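Potential RNA-dependent RNA polymerase (Human picobirnavirus, PDB 5I62) catalyses template-directed RNA synthesis from ribonucleoside triphosphates, probably serving both transcription and replication of the viral genome. Local coordinates at residues Leu83-Arg88 against Ala307-Glu312; Gly229-Trp234 against Asp330-His335; Glu462-Cys467 against Val527-Ser532. One frame throughout, in Å; residues are numbered along the deposited sequence.

Contact 1: residues Leu83-Arg88 against Ala307-Glu312; sequences LPLKER and AYNWGE
Leu85 carries this contact from one side, and the two consecutive residues Tyr308 and Asn309 receive it. With CG anti to the backbone N (chi1 176°), the leucine sends its branched end toward the strand, and its methyl CD2 does most of the touching. That methyl lies 3.6 Å from the backbone oxygen Tyr308 O, so the leucine meets main chain as well as side chain. It also sits at the edge of the tyrosine ring, near the ring plane, with Leu85 CD2 4.1 Å from Tyr308 CD1. The same methyl reaches Asn309, where Leu85 CD2 and Asn309 CB are 4.0 Å apart; the amide beyond CB is turned to its own segment. No hydrogen bond joins the segments, and the 113 Å² buried between them comes almost entirely from this single leucine and the two residues it meets.

Beyond the touching residues, a type II turn from Asn309 to Glu312 links the antiparallel strands 306-309 and 312-314 as a beta hairpin, with Gly311 at positive phi. Asn309 is held at both ends of its amide: ND2 donates to Glu312 OE2 at 2.9 Å, on the anti side but 31° out of the carboxylate plane, a bent bond (N-H...O 135°), while Trp310 N approaches Asn309 OD1 from above the carbonyl plane, at 2.7 Å. Glu312 CB lies 3.6 Å above one face of the Tyr308 ring, toward its rim, while the leucine meets the ring at its edge.

Leu85 belongs to the short 3-10 segment 85-87, just ahead of helix 89-97, and Tyr308 to strand 306-309, which pairs in parallel with strand 176-189. Leu184 of that strand touches both Leu85 and Tyr308, and helix 17-28 covers the leucine through Val26 and Asn309 through Phe23 and Val27.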
ATOM      1  N   LEU A  83       4.294 -19.174  -2.526  1.00 17.87           N
ATOM      2  CA  LEU A  83       5.391 -20.063  -2.845  1.00 18.37           C
ATOM      3  C   LEU A  83       6.180 -20.417  -1.586  1.00 22.94           C
ATOM      4  O   LEU A  83       6.183 -19.660  -0.613  1.00 18.24           O
ATOM      5  CB  LEU A  83       6.318 -19.427  -3.873  1.00 23.62           C
ATOM      6  CG  LEU A  83       5.775 -19.129  -5.280  1.00 25.57           C
ATOM      7  CD1 LEU A  83       6.869 -18.556  -6.156  1.00 25.87           C
ATOM      8  CD2 LEU A  83       5.192 -20.383  -5.912  1.00 26.72           C
ATOM      9  N   PRO A  84       6.860 -21.562  -1.579  1.00 25.14           N
ATOM     10  CA  PRO A  84       7.731 -21.907  -0.445  1.00 22.57           C
ATOM     11  C   PRO A  84       8.870 -20.912  -0.322  1.00 20.65           C
ATOM     12  O   PRO A  84       9.254 -20.254  -1.290  1.00 19.50           O
ATOM     13  CB  PRO A  84       8.278 -23.297  -0.797  1.00 21.17           C
ATOM     14  CG  PRO A  84       7.426 -23.809  -1.904  1.00 24.79           C
ATOM     15  CD  PRO A  84       6.782 -22.636  -2.591  1.00 24.53           C
ATOM     16  N   LEU A  85       9.427 -20.844   0.887  1.00 21.77           N
ATOM     17  CA  LEU A  85      10.556 -19.960   1.170  1.00 20.34           C
ATOM     18  C   LEU A  85      11.702 -20.169   0.185  1.00 21.21           C
ATOM     19  O   LEU A  85      12.321 -19.208  -0.290  1.00 22.43           O
ATOM     20  CB  LEU A  85      11.041 -20.189   2.606  1.00 18.21           C
ATOM     21  CG  LEU A  85      12.282 -19.389   3.007  1.00 21.76           C
ATOM     22  CD1 LEU A  85      11.996 -17.868   3.000  1.00 24.33           C
ATOM     23  CD2 LEU A  85      12.813 -19.843   4.357  1.00 25.72           C
ATOM     24  N   LYS A  86      11.998 -21.431  -0.135  1.00 21.12           N
ATOM     25  CA  LYS A  86      13.057 -21.744  -1.089  1.00 26.03           C
ATOM     26  C   LYS A  86      12.861 -21.038  -2.436  1.00 28.98           C
ATOM     27  O   LYS A  86      13.844 -20.817  -3.152  1.00 30.43           O
ATOM     28  CB  LYS A  86      13.138 -23.252  -1.319  1.00 29.54           C
ATOM     29  CG  LYS A  86      12.091 -23.738  -2.321  1.00 33.90           C
ATOM     30  CD  LYS A  86      12.294 -25.179  -2.745  1.00 41.30           C
ATOM     31  CE  LYS A  86      11.162 -26.015  -2.342  1.00 42.23           C
ATOM     32  NZ  LYS A  86      11.401 -27.471  -2.528  1.00 46.55           N
ATOM     33  N   GLU A  87      11.626 -20.684  -2.803  1.00 22.93           N
ATOM     34  CA  GLU A  87      11.373 -20.003  -4.075  1.00 28.68           C
ATOM     35  C   GLU A  87      11.152 -18.497  -3.925  1.00 24.83           C
ATOM     36  O   GLU A  87      10.776 -17.841  -4.903  1.00 23.46           O
ATOM     37  CB  GLU A  87      10.177 -20.638  -4.782  1.00 26.55           C
ATOM     38  CG  GLU A  87      10.319 -22.138  -4.985  1.00 30.29           C
ATOM     39  CD  GLU A  87       8.985 -22.810  -5.280  1.00 43.61           C
ATOM     40  OE1 GLU A  87       8.804 -23.987  -4.875  1.00 47.71           O
ATOM     41  OE2 GLU A  87       8.105 -22.166  -5.904  1.00 44.28           O
ATOM     42  N   ARG A  88      11.389 -17.950  -2.729  1.00 22.06           N
ATOM     43  CA  ARG A  88      11.227 -16.541  -2.429  1.00 23.23           C
ATOM     44  C   ARG A  88      12.540 -15.885  -2.024  1.00 22.55           C
ATOM     45  O   ARG A  88      12.534 -14.710  -1.661  1.00 20.88           O
ATOM     46  CB  ARG A  88      10.193 -16.352  -1.305  1.00 18.23           C
ATOM     47  CG  ARG A  88       8.766 -16.800  -1.669  1.00 20.70           C
ATOM     48  CD  ARG A  88       7.803 -16.655  -0.504  1.00 20.59           C
ATOM     49  NE  ARG A  88       7.659 -15.266  -0.083  1.00 19.10           N
ATOM     50  CZ  ARG A  88       7.326 -14.888   1.149  1.00 21.10           C
ATOM     51  NH1 ARG A  88       7.104 -15.805   2.094  1.00 17.78           N
ATOM     52  NH2 ARG A  88       7.219 -13.599   1.440  1.00 18.12           N
ATOM     53  N   ALA A 307      14.121 -11.944  10.278  1.00 16.44           N
ATOM     54  CA  ALA A 307      13.930 -13.351  10.642  1.00 17.39           C
ATOM     55  C   ALA A 307      13.071 -13.991   9.552  1.00 14.68           C
ATOM     56  O   ALA A 307      11.875 -13.727   9.454  1.00 16.40           O
ATOM     57  CB  ALA A 307      13.281 -13.476  12.016  1.00 18.56           C
ATOM     58  N   TYR A 308      13.676 -14.833   8.721  1.00 16.53           N
ATOM     59  CA  TYR A 308      12.967 -15.395   7.577  1.00 16.87           C
ATOM     60  C   TYR A 308      12.662 -16.882   7.732  1.00 18.77           C
ATOM     61  O   TYR A 308      11.946 -17.446   6.896  1.00 18.89           O
ATOM     62  CB  TYR A 308      13.757 -15.151   6.282  1.00 16.97           C
ATOM     63  CG  TYR A 308      15.162 -15.721   6.293  1.00 18.03           C
ATOM     64  CD1 TYR A 308      15.415 -17.005   5.822  1.00 21.02           C
ATOM     65  CD2 TYR A 308      16.235 -14.967   6.755  1.00 20.07           C
ATOM     66  CE1 TYR A 308      16.690 -17.530   5.824  1.00 23.16           C
ATOM     67  CE2 TYR A 308      17.523 -15.478   6.764  1.00 19.49           C
ATOM     68  CZ  TYR A 308      17.743 -16.762   6.294  1.00 23.35           C
ATOM     69  OH  TYR A 308      19.017 -17.284   6.306  1.00 26.31           O
ATOM     70  N   ASN A 309      13.169 -17.516   8.786  1.00 16.63           N
ATOM     71  CA  ASN A 309      12.842 -18.897   9.114  1.00 17.25           C
ATOM     72  C   ASN A 309      13.108 -19.081  10.601  1.00 19.36           C
ATOM     73  O   ASN A 309      13.725 -18.233  11.241  1.00 17.40           O
ATOM     74  CB  ASN A 309      13.652 -19.887   8.267  1.00 18.63           C
ATOM     75  CG  ASN A 309      13.099 -21.319   8.332  1.00 22.06           C
ATOM     76  OD1 ASN A 309      12.044 -21.572   8.907  1.00 19.40           O
ATOM     77  ND2 ASN A 309      13.821 -22.249   7.727  1.00 23.20           N
ATOM     78  N   TRP A 310      12.614 -20.190  11.155  1.00 20.32           N
ATOM     79  CA  TRP A 310      12.899 -20.482  12.556  1.00 21.24           C
ATOM     80  C   TRP A 310      14.404 -20.589  12.757  1.00 17.92           C
ATOM     81  O   TRP A 310      15.061 -21.432  12.145  1.00 23.57           O
ATOM     82  CB  TRP A 310      12.211 -21.774  12.989  1.00 21.69           C
ATOM     83  CG  TRP A 310      12.380 -22.046  14.434  1.00 22.54           C
ATOM     84  CD1 TRP A 310      13.414 -22.706  15.033  1.00 25.61           C
ATOM     85  CD2 TRP A 310      11.500 -21.645  15.482  1.00 20.81           C
ATOM     86  NE1 TRP A 310      13.225 -22.752  16.396  1.00 23.71           N
ATOM     87  CE2 TRP A 310      12.050 -22.118  16.698  1.00 22.85           C
ATOM     88  CE3 TRP A 310      10.287 -20.953  15.513  1.00 22.05           C
ATOM     89  CZ2 TRP A 310      11.440 -21.905  17.928  1.00 20.13           C
ATOM     90  CZ3 TRP A 310       9.673 -20.746  16.738  1.00 23.57           C
ATOM     91  CH2 TRP A 310      10.253 -21.221  17.932  1.00 23.91           C
ATOM     92  N   GLY A 311      14.961 -19.715  13.589  1.00 18.29           N
ATOM     93  CA  GLY A 311      16.386 -19.769  13.838  1.00 17.96           C
ATOM     94  C   GLY A 311      17.267 -19.174  12.757  1.00 24.07           C
ATOM     95  O   GLY A 311      18.480 -19.377  12.784  1.00 23.71           O
ATOM     96  N   GLU A 312      16.702 -18.454  11.789  1.00 19.50           N
ATOM     97  CA  GLU A 312      17.490 -17.905  10.693  1.00 23.50           C
ATOM     98  C   GLU A 312      17.206 -16.423  10.559  1.00 19.20           C
ATOM     99  O   GLU A 312      16.048 -16.023  10.430  1.00 18.39           O
ATOM    100  CB  GLU A 312      17.211 -18.634   9.378  1.00 23.00           C
ATOM    101  CG  GLU A 312      17.542 -20.109   9.465  1.00 28.37           C
ATOM    102  CD  GLU A 312      17.514 -20.774   8.114  1.00 34.74           C
ATOM    103  OE1 GLU A 312      18.331 -20.390   7.249  1.00 43.21           O
ATOM    104  OE2 GLU A 312      16.660 -21.656   7.909  1.00 37.86           O
TER

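Contact 2: residues Gly229-Trp234 against Asp330-His335; sequences GLVPAW and DETLVH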
ATOM      1  N   GLY A 229      -4.614  18.627   3.483  1.00 20.98           N
ATOM      2  CA  GLY A 229      -4.868  18.121   2.150  1.00 24.98           C
ATOM      3  C   GLY A 229      -3.646  18.003   1.266  1.00 25.61           C
ATOM      4  O   GLY A 229      -3.788  17.976   0.043  1.00 23.23           O
ATOM      5  N   LEU A 230      -2.447  17.899   1.853  1.00 21.59           N
ATOM      6  CA  LEU A 230      -1.218  17.908   1.055  1.00 25.86           C
ATOM      7  C   LEU A 230      -1.052  16.632   0.227  1.00 26.31           C
ATOM      8  O   LEU A 230      -0.505  16.675  -0.881  1.00 26.10           O
ATOM      9  CB  LEU A 230      -0.004  18.109   1.955  1.00 23.16           C
ATOM     10  CG  LEU A 230       0.091  19.493   2.592  1.00 29.20           C
ATOM     11  CD1 LEU A 230       1.129  19.509   3.705  1.00 29.20           C
ATOM     12  CD2 LEU A 230       0.437  20.498   1.516  1.00 29.13           C
ATOM     13  N   VAL A 231      -1.458  15.489   0.766  1.00 21.60           N
ATOM     14  CA  VAL A 231      -1.413  14.209   0.054  1.00 19.36           C
ATOM     15  C   VAL A 231      -2.840  13.696  -0.056  1.00 19.86           C
ATOM     16  O   VAL A 231      -3.327  13.040   0.869  1.00 19.91           O
ATOM     17  CB  VAL A 231      -0.516  13.191   0.772  1.00 19.49           C
ATOM     18  CG1 VAL A 231      -0.532  11.824   0.042  1.00 18.47           C
ATOM     19  CG2 VAL A 231       0.897  13.726   0.904  1.00 17.95           C
ATOM     20  N   PRO A 232      -3.546  13.982  -1.153  1.00 18.06           N
ATOM     21  CA  PRO A 232      -4.978  13.646  -1.214  1.00 16.65           C
ATOM     22  C   PRO A 232      -5.273  12.164  -1.001  1.00 19.33           C
ATOM     23  O   PRO A 232      -6.306  11.846  -0.413  1.00 17.48           O
ATOM     24  CB  PRO A 232      -5.393  14.104  -2.621  1.00 20.08           C
ATOM     25  CG  PRO A 232      -4.421  15.233  -2.952  1.00 20.08           C
ATOM     26  CD  PRO A 232      -3.096  14.774  -2.321  1.00 19.56           C
ATOM     27  N   ALA A 233      -4.393  11.258  -1.449  1.00 17.30           N
ATOM     28  CA  ALA A 233      -4.641   9.827  -1.271  1.00 17.94           C
ATOM     29  C   ALA A 233      -4.662   9.417   0.201  1.00 19.95           C
ATOM     30  O   ALA A 233      -5.213   8.361   0.530  1.00 20.02           O
ATOM     31  CB  ALA A 233      -3.603   9.006  -2.031  1.00 17.86           C
ATOM     32  N   TRP A 234      -4.067  10.215   1.085  1.00 16.87           N
ATOM     33  CA  TRP A 234      -4.190   9.987   2.521  1.00 21.89           C
ATOM     34  C   TRP A 234      -5.533  10.446   3.064  1.00 21.42           C
ATOM     35  O   TRP A 234      -5.865  10.125   4.208  1.00 20.88           O
ATOM     36  CB  TRP A 234      -3.082  10.710   3.297  1.00 20.52           C
ATOM     37  CG  TRP A 234      -1.724  10.113   3.144  1.00 22.79           C
ATOM     38  CD1 TRP A 234      -1.406   8.942   2.515  1.00 26.89           C
ATOM     39  CD2 TRP A 234      -0.489  10.661   3.618  1.00 20.68           C
ATOM     40  NE1 TRP A 234      -0.047   8.726   2.574  1.00 29.45           N
ATOM     41  CE2 TRP A 234       0.538   9.769   3.244  1.00 29.12           C
ATOM     42  CE3 TRP A 234      -0.155  11.817   4.322  1.00 17.02           C
ATOM     43  CZ2 TRP A 234       1.883  10.005   3.547  1.00 24.37           C
ATOM     44  CZ3 TRP A 234       1.171  12.048   4.621  1.00 19.51           C
ATOM     45  CH2 TRP A 234       2.176  11.148   4.232  1.00 21.56           C
ATOM     46  N   ASP A 330       7.841   8.083   4.228  1.00 13.75           N
ATOM     47  CA  ASP A 330       9.176   8.361   3.697  1.00 15.29           C
ATOM     48  C   ASP A 330       9.159   8.370   2.175  1.00 15.58           C
ATOM     49  O   ASP A 330       9.754   9.242   1.534  1.00 18.55           O
ATOM     50  CB  ASP A 330      10.195   7.317   4.177  1.00 15.91           C
ATOM     51  CG  ASP A 330      10.633   7.517   5.624  1.00 18.25           C
ATOM     52  OD1 ASP A 330      10.017   8.311   6.355  1.00 18.62           O
ATOM     53  OD2 ASP A 330      11.629   6.862   6.023  1.00 19.73           O
ATOM     54  N   GLU A 331       8.508   7.367   1.589  1.00 16.68           N
ATOM     55  CA  GLU A 331       8.485   7.214   0.143  1.00 15.77           C
ATOM     56  C   GLU A 331       7.719   8.345  -0.523  1.00 17.80           C
ATOM     57  O   GLU A 331       8.157   8.877  -1.545  1.00 16.40           O
ATOM     58  CB  GLU A 331       7.870   5.872  -0.217  1.00 17.46           C
ATOM     59  CG  GLU A 331       8.763   4.712   0.153  1.00 18.18           C
ATOM     60  CD  GLU A 331       8.247   3.402  -0.380  1.00 25.04           C
ATOM     61  OE1 GLU A 331       7.073   3.347  -0.817  1.00 22.98           O
ATOM     62  OE2 GLU A 331       9.028   2.426  -0.360  1.00 25.14           O
ATOM     63  N   THR A 332       6.570   8.722   0.045  1.00 15.94           N
ATOM     64  CA  THR A 332       5.738   9.765  -0.556  1.00 19.32           C
ATOM     65  C   THR A 332       6.439  11.120  -0.525  1.00 17.51           C
ATOM     66  O   THR A 332       6.398  11.888  -1.501  1.00 17.05           O
ATOM     67  CB  THR A 332       4.393   9.830   0.169  1.00 17.51           C
ATOM     68  OG1 THR A 332       3.726   8.573   0.024  1.00 19.20           O
ATOM     69  CG2 THR A 332       3.509  10.938  -0.402  1.00 17.99           C
ATOM     70  N   LEU A 333       7.083  11.433   0.596  1.00 17.33           N
ATOM     71  CA  LEU A 333       7.836  12.676   0.711  1.00 18.69           C
ATOM     72  C   LEU A 333       8.946  12.737  -0.335  1.00 19.20           C
ATOM     73  O   LEU A 333       9.126  13.756  -1.013  1.00 16.09           O
ATOM     74  CB  LEU A 333       8.422  12.791   2.116  1.00 16.66           C
ATOM     75  CG  LEU A 333       7.488  13.060   3.295  1.00 22.47           C
ATOM     76  CD1 LEU A 333       8.320  13.015   4.572  1.00 21.31           C
ATOM     77  CD2 LEU A 333       6.806  14.411   3.137  1.00 24.79           C
ATOM     78  N   VAL A 334       9.705  11.647  -0.476  1.00 16.20           N
ATOM     79  CA  VAL A 334      10.815  11.637  -1.421  1.00 16.33           C
ATOM     80  C   VAL A 334      10.305  11.610  -2.859  1.00 16.74           C
ATOM     81  O   VAL A 334      10.886  12.247  -3.749  1.00 15.84           O
ATOM     82  CB  VAL A 334      11.770  10.465  -1.132  1.00 18.81           C
ATOM     83  CG1 VAL A 334      12.837  10.341  -2.256  1.00 15.72           C
ATOM     84  CG2 VAL A 334      12.445  10.654   0.221  1.00 15.87           C
ATOM     85  N   HIS A 335       9.222  10.878  -3.111  1.00 14.25           N
ATOM     86  CA  HIS A 335       8.617  10.869  -4.445  1.00 15.11           C
ATOM     87  C   HIS A 335       8.231  12.284  -4.883  1.00 18.10           C
ATOM     88  O   HIS A 335       8.416  12.661  -6.052  1.00 16.00           O
ATOM     89  CB  HIS A 335       7.404   9.934  -4.430  1.00 14.25           C
ATOM     90  CG  HIS A 335       6.901   9.533  -5.779  1.00 15.27           C
ATOM     91  ND1 HIS A 335       6.145   8.399  -5.973  1.00 17.40           N
ATOM     92  CD2 HIS A 335       7.007  10.125  -6.993  1.00 14.98           C
ATOM     93  CE1 HIS A 335       5.829   8.294  -7.252  1.00 17.64           C
ATOM     94  NE2 HIS A 335       6.337   9.330  -7.892  1.00 17.94           N
TER
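Val231 and Thr332 mark the closest backbone approach, their CA atoms 8.4 Å apart. Thr332 lies on a regular helix, whereas Val231 follows a helix end: Gly229, at positive phi, is the C-prime residue of a Schellman motif, with Leu230 N bonded to Phe225 O. A bond from Trp234 N to Val231 O then folds the chain back.

The valine and threonine meet tip to tip, Val231 CG2 4.0 Å from Thr332 CG2. Chi1 of -61°, measured to OG1, puts the threonine hydroxyl beside the backbone N and the methyl CG2 anti to it, leaving OG1 for polar bonds to Asn328 O and Gly358 N. Trp234 approaches obliquely, with CZ2 4.2 Å from Thr332 CB, and Val231 CG1 lies 3.7 Å over one face of the indole. Trp234 NE1 donates to Asn328 OD1.

The contact thus joins the loop between helices 208-228 and 237-250 to helix 327-345. The Gly-Ser-rich sequence leading into that helix is consistent with polymerase motif B, and Gly358 opens a Gly-Asp-Asp consistent with motif C, which places the packing within the catalytic region. Strand 355-357 borders it through Leu357, which touches Ala233 and Trp234.

Contact 3: residues Glu462-Cys467 against Val527-Ser532; sequences EFLDFC and VQALKS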
ATOM      1  N   GLU A 462     -25.537  -1.977 -13.820  1.00 26.12           N
ATOM      2  CA  GLU A 462     -25.528  -3.287 -14.455  1.00 30.01           C
ATOM      3  C   GLU A 462     -24.559  -4.214 -13.742  1.00 29.49           C
ATOM      4  O   GLU A 462     -24.857  -5.396 -13.529  1.00 26.47           O
ATOM      5  CB  GLU A 462     -25.155  -3.167 -15.929  1.00 27.03           C
ATOM      6  CG  GLU A 462     -26.181  -2.427 -16.784  1.00 35.74           C
ATOM      7  CD  GLU A 462     -26.039  -0.906 -16.730  1.00 38.97           C
ATOM      8  OE1 GLU A 462     -25.300  -0.379 -15.864  1.00 37.41           O
ATOM      9  OE2 GLU A 462     -26.677  -0.225 -17.563  1.00 51.54           O
ATOM     10  N   PHE A 463     -23.398  -3.684 -13.354  1.00 24.92           N
ATOM     11  CA  PHE A 463     -22.414  -4.502 -12.668  1.00 21.38           C
ATOM     12  C   PHE A 463     -22.967  -5.027 -11.350  1.00 22.29           C
ATOM     13  O   PHE A 463     -22.773  -6.202 -11.015  1.00 21.21           O
ATOM     14  CB  PHE A 463     -21.134  -3.708 -12.439  1.00 21.83           C
ATOM     15  CG  PHE A 463     -20.028  -4.531 -11.864  1.00 20.53           C
ATOM     16  CD1 PHE A 463     -19.419  -5.510 -12.635  1.00 22.91           C
ATOM     17  CD2 PHE A 463     -19.618  -4.351 -10.548  1.00 17.67           C
ATOM     18  CE1 PHE A 463     -18.397  -6.286 -12.118  1.00 21.28           C
ATOM     19  CE2 PHE A 463     -18.587  -5.124 -10.019  1.00 20.77           C
ATOM     20  CZ  PHE A 463     -17.978  -6.094 -10.811  1.00 21.70           C
ATOM     21  N   LEU A 464     -23.691  -4.179 -10.609  1.00 21.59           N
ATOM     22  CA  LEU A 464     -24.272  -4.607  -9.339  1.00 24.51           C
ATOM     23  C   LEU A 464     -25.322  -5.697  -9.544  1.00 24.39           C
ATOM     24  O   LEU A 464     -25.357  -6.680  -8.797  1.00 22.10           O
ATOM     25  CB  LEU A 464     -24.878  -3.413  -8.616  1.00 23.89           C
ATOM     26  CG  LEU A 464     -25.419  -3.715  -7.222  1.00 26.76           C
ATOM     27  CD1 LEU A 464     -24.311  -4.242  -6.303  1.00 24.77           C
ATOM     28  CD2 LEU A 464     -26.069  -2.469  -6.641  1.00 27.16           C
ATOM     29  N   ASP A 465     -26.197  -5.531 -10.542  1.00 25.41           N
ATOM     30  CA  ASP A 465     -27.182  -6.567 -10.834  1.00 26.31           C
ATOM     31  C   ASP A 465     -26.491  -7.867 -11.222  1.00 26.48           C
ATOM     32  O   ASP A 465     -26.921  -8.954 -10.824  1.00 27.77           O
ATOM     33  CB  ASP A 465     -28.126  -6.111 -11.945  1.00 29.70           C
ATOM     34  CG  ASP A 465     -29.067  -4.991 -11.505  1.00 30.99           C
ATOM     35  OD1 ASP A 465     -29.344  -4.870 -10.293  1.00 34.17           O
ATOM     36  OD2 ASP A 465     -29.528  -4.223 -12.380  1.00 37.71           O
ATOM     37  N   PHE A 466     -25.400  -7.773 -11.983  1.00 21.31           N
ATOM     38  CA  PHE A 466     -24.617  -8.959 -12.306  1.00 23.93           C
ATOM     39  C   PHE A 466     -24.054  -9.617 -11.051  1.00 21.91           C
ATOM     40  O   PHE A 466     -24.057 -10.845 -10.930  1.00 23.39           O
ATOM     41  CB  PHE A 466     -23.479  -8.590 -13.259  1.00 23.72           C
ATOM     42  CG  PHE A 466     -22.658  -9.767 -13.702  1.00 25.17           C
ATOM     43  CD1 PHE A 466     -23.121 -10.616 -14.692  1.00 29.27           C
ATOM     44  CD2 PHE A 466     -21.432 -10.038 -13.115  1.00 25.75           C
ATOM     45  CE1 PHE A 466     -22.363 -11.698 -15.110  1.00 28.85           C
ATOM     46  CE2 PHE A 466     -20.668 -11.125 -13.520  1.00 24.23           C
ATOM     47  CZ  PHE A 466     -21.135 -11.957 -14.520  1.00 24.72           C
ATOM     48  N   CYS A 467     -23.542  -8.819 -10.114  1.00 18.92           N
ATOM     49  CA  CYS A 467     -22.951  -9.387  -8.904  1.00 22.17           C
ATOM     50  C   CYS A 467     -24.011  -9.982  -7.976  1.00 23.79           C
ATOM     51  O   CYS A 467     -23.777 -11.018  -7.339  1.00 23.13           O
ATOM     52  CB  CYS A 467     -22.134  -8.320  -8.183  1.00 20.44           C
ATOM     53  SG  CYS A 467     -20.622  -7.865  -9.121  1.00 22.78           S
ATOM     54  N   VAL A 527     -24.233   0.167  -0.706  1.00 27.14           N
ATOM     55  CA  VAL A 527     -25.265  -0.036   0.305  1.00 26.73           C
ATOM     56  C   VAL A 527     -26.542   0.693  -0.093  1.00 28.07           C
ATOM     57  O   VAL A 527     -27.647   0.138  -0.018  1.00 25.94           O
ATOM     58  CB  VAL A 527     -24.756   0.420   1.686  1.00 28.72           C
ATOM     59  CG1 VAL A 527     -25.871   0.348   2.718  1.00 30.70           C
ATOM     60  CG2 VAL A 527     -23.561  -0.435   2.130  1.00 28.93           C
ATOM     61  N   GLN A 528     -26.406   1.945  -0.543  1.00 28.82           N
ATOM     62  CA  GLN A 528     -27.566   2.691  -1.019  1.00 28.14           C
ATOM     63  C   GLN A 528     -28.192   2.017  -2.234  1.00 26.91           C
ATOM     64  O   GLN A 528     -29.422   1.947  -2.352  1.00 27.62           O
ATOM     65  CB  GLN A 528     -27.170   4.128  -1.351  1.00 29.68           C
ATOM     66  CG  GLN A 528     -28.343   4.977  -1.836  1.00 38.31           C
ATOM     67  CD  GLN A 528     -27.908   6.257  -2.533  1.00 38.17           C
ATOM     68  OE1 GLN A 528     -26.718   6.506  -2.723  1.00 39.26           O
ATOM     69  NE2 GLN A 528     -28.886   7.087  -2.904  1.00 40.87           N
ATOM     70  N   ALA A 529     -27.362   1.515  -3.151  1.00 25.18           N
ATOM     71  CA  ALA A 529     -27.896   0.878  -4.350  1.00 25.20           C
ATOM     72  C   ALA A 529     -28.643  -0.412  -4.014  1.00 27.42           C
ATOM     73  O   ALA A 529     -29.701  -0.697  -4.589  1.00 30.63           O
ATOM     74  CB  ALA A 529     -26.767   0.615  -5.346  1.00 25.09           C
ATOM     75  N   LEU A 530     -28.110  -1.210  -3.089  1.00 26.94           N
ATOM     76  CA  LEU A 530     -28.798  -2.435  -2.693  1.00 24.46           C
ATOM     77  C   LEU A 530     -30.130  -2.125  -2.003  1.00 30.29           C
ATOM     78  O   LEU A 530     -31.168  -2.704  -2.345  1.00 31.64           O
ATOM     79  CB  LEU A 530     -27.893  -3.262  -1.787  1.00 23.13           C
ATOM     80  CG  LEU A 530     -26.716  -3.903  -2.516  1.00 23.84           C
ATOM     81  CD1 LEU A 530     -25.705  -4.412  -1.504  1.00 22.79           C
ATOM     82  CD2 LEU A 530     -27.210  -5.032  -3.422  1.00 21.79           C
ATOM     83  N   LYS A 531     -30.112  -1.220  -1.015  1.00 33.34           N
ATOM     84  CA  LYS A 531     -31.340  -0.818  -0.330  1.00 34.82           C
ATOM     85  C   LYS A 531     -32.392  -0.294  -1.301  1.00 36.83           C
ATOM     86  O   LYS A 531     -33.593  -0.450  -1.058  1.00 40.72           O
ATOM     87  CB  LYS A 531     -31.044   0.255   0.711  1.00 33.68           C
ATOM     88  CG  LYS A 531     -30.349  -0.226   1.964  1.00 37.04           C
ATOM     89  CD  LYS A 531     -30.127   0.952   2.897  1.00 37.61           C
ATOM     90  CE  LYS A 531     -29.581   0.511   4.233  1.00 38.17           C
ATOM     91  NZ  LYS A 531     -29.258   1.697   5.064  1.00 45.27           N
ATOM     92  N   SER A 532     -31.971   0.353  -2.387  1.00 33.24           N
ATOM     93  CA  SER A 532     -32.943   0.818  -3.365  1.00 35.05           C
ATOM     94  C   SER A 532     -33.565  -0.332  -4.149  1.00 40.87           C
ATOM     95  O   SER A 532     -34.611  -0.147  -4.775  1.00 43.90           O
ATOM     96  CB  SER A 532     -32.292   1.809  -4.322  1.00 35.79           C
ATOM     97  OG  SER A 532     -31.785   1.138  -5.459  1.00 40.30           O
TER
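Leu464 has CG anti to its backbone N (chi1 -175°), which lets its two methyls reach neighbouring residues of the facing helix. Leu530 takes the other course: its CG lies beside the backbone N (chi1 -71°), which brings its end nearer to Leu464 than its CB direction would suggest. The evidence for a close fit is the pair Leu464 CD2 and Ala529 CB, 3.4 Å apart and tighter than usual van der Waals contact. The other methyl, Leu464 CD1, meets Leu530 CD2 at 4.2 Å, the two leucines crossing at a slant. At the closest backbone approach, the CA atoms of Leu464 and Ala529 are 8.3 Å apart.

No hydrogen bond crosses between 462-467 and 527-532. Ala529 O accepts from Ser532 OG at 2.9 Å and also receives Arg533 NH1. Arg533 NE makes a salt bridge to Asp465 OD1, adding a charged link beside the apolar one.

This is plain apolar packing at the periphery, joining the last helix, 525-532, to helix 460-469 although residues 493-519 between them are not modelled. Helix 441-451 adjoins both, Ile451 touching Leu464 and Leu448 touching Leu530; Leu475 touches Leu464 and Leu477 touches Leu530, both from loops.

In the fold
Each contact buries a similar area, 113 to 117 Å², with no hydrogen bond between its segments. Contact 2 is the most central, its centre about 12 Å from that of the chain, with two of three touching residues buried; contact 3, its centre about 28 Å out, has all three buried, and contact 1, about 23 Å out, one. They share no helix or strand. Contact 1 is a methyl against a carbonyl oxygen and a ring edge, contact 2 joins methyl and indole packing to side-chain bonds with Asn328, and contact 3 is purely aliphatic, with a salt bridge beside it. Contacts 1 and 2 cross along the chain, their centres about 33 Å apart; contact 3 follows.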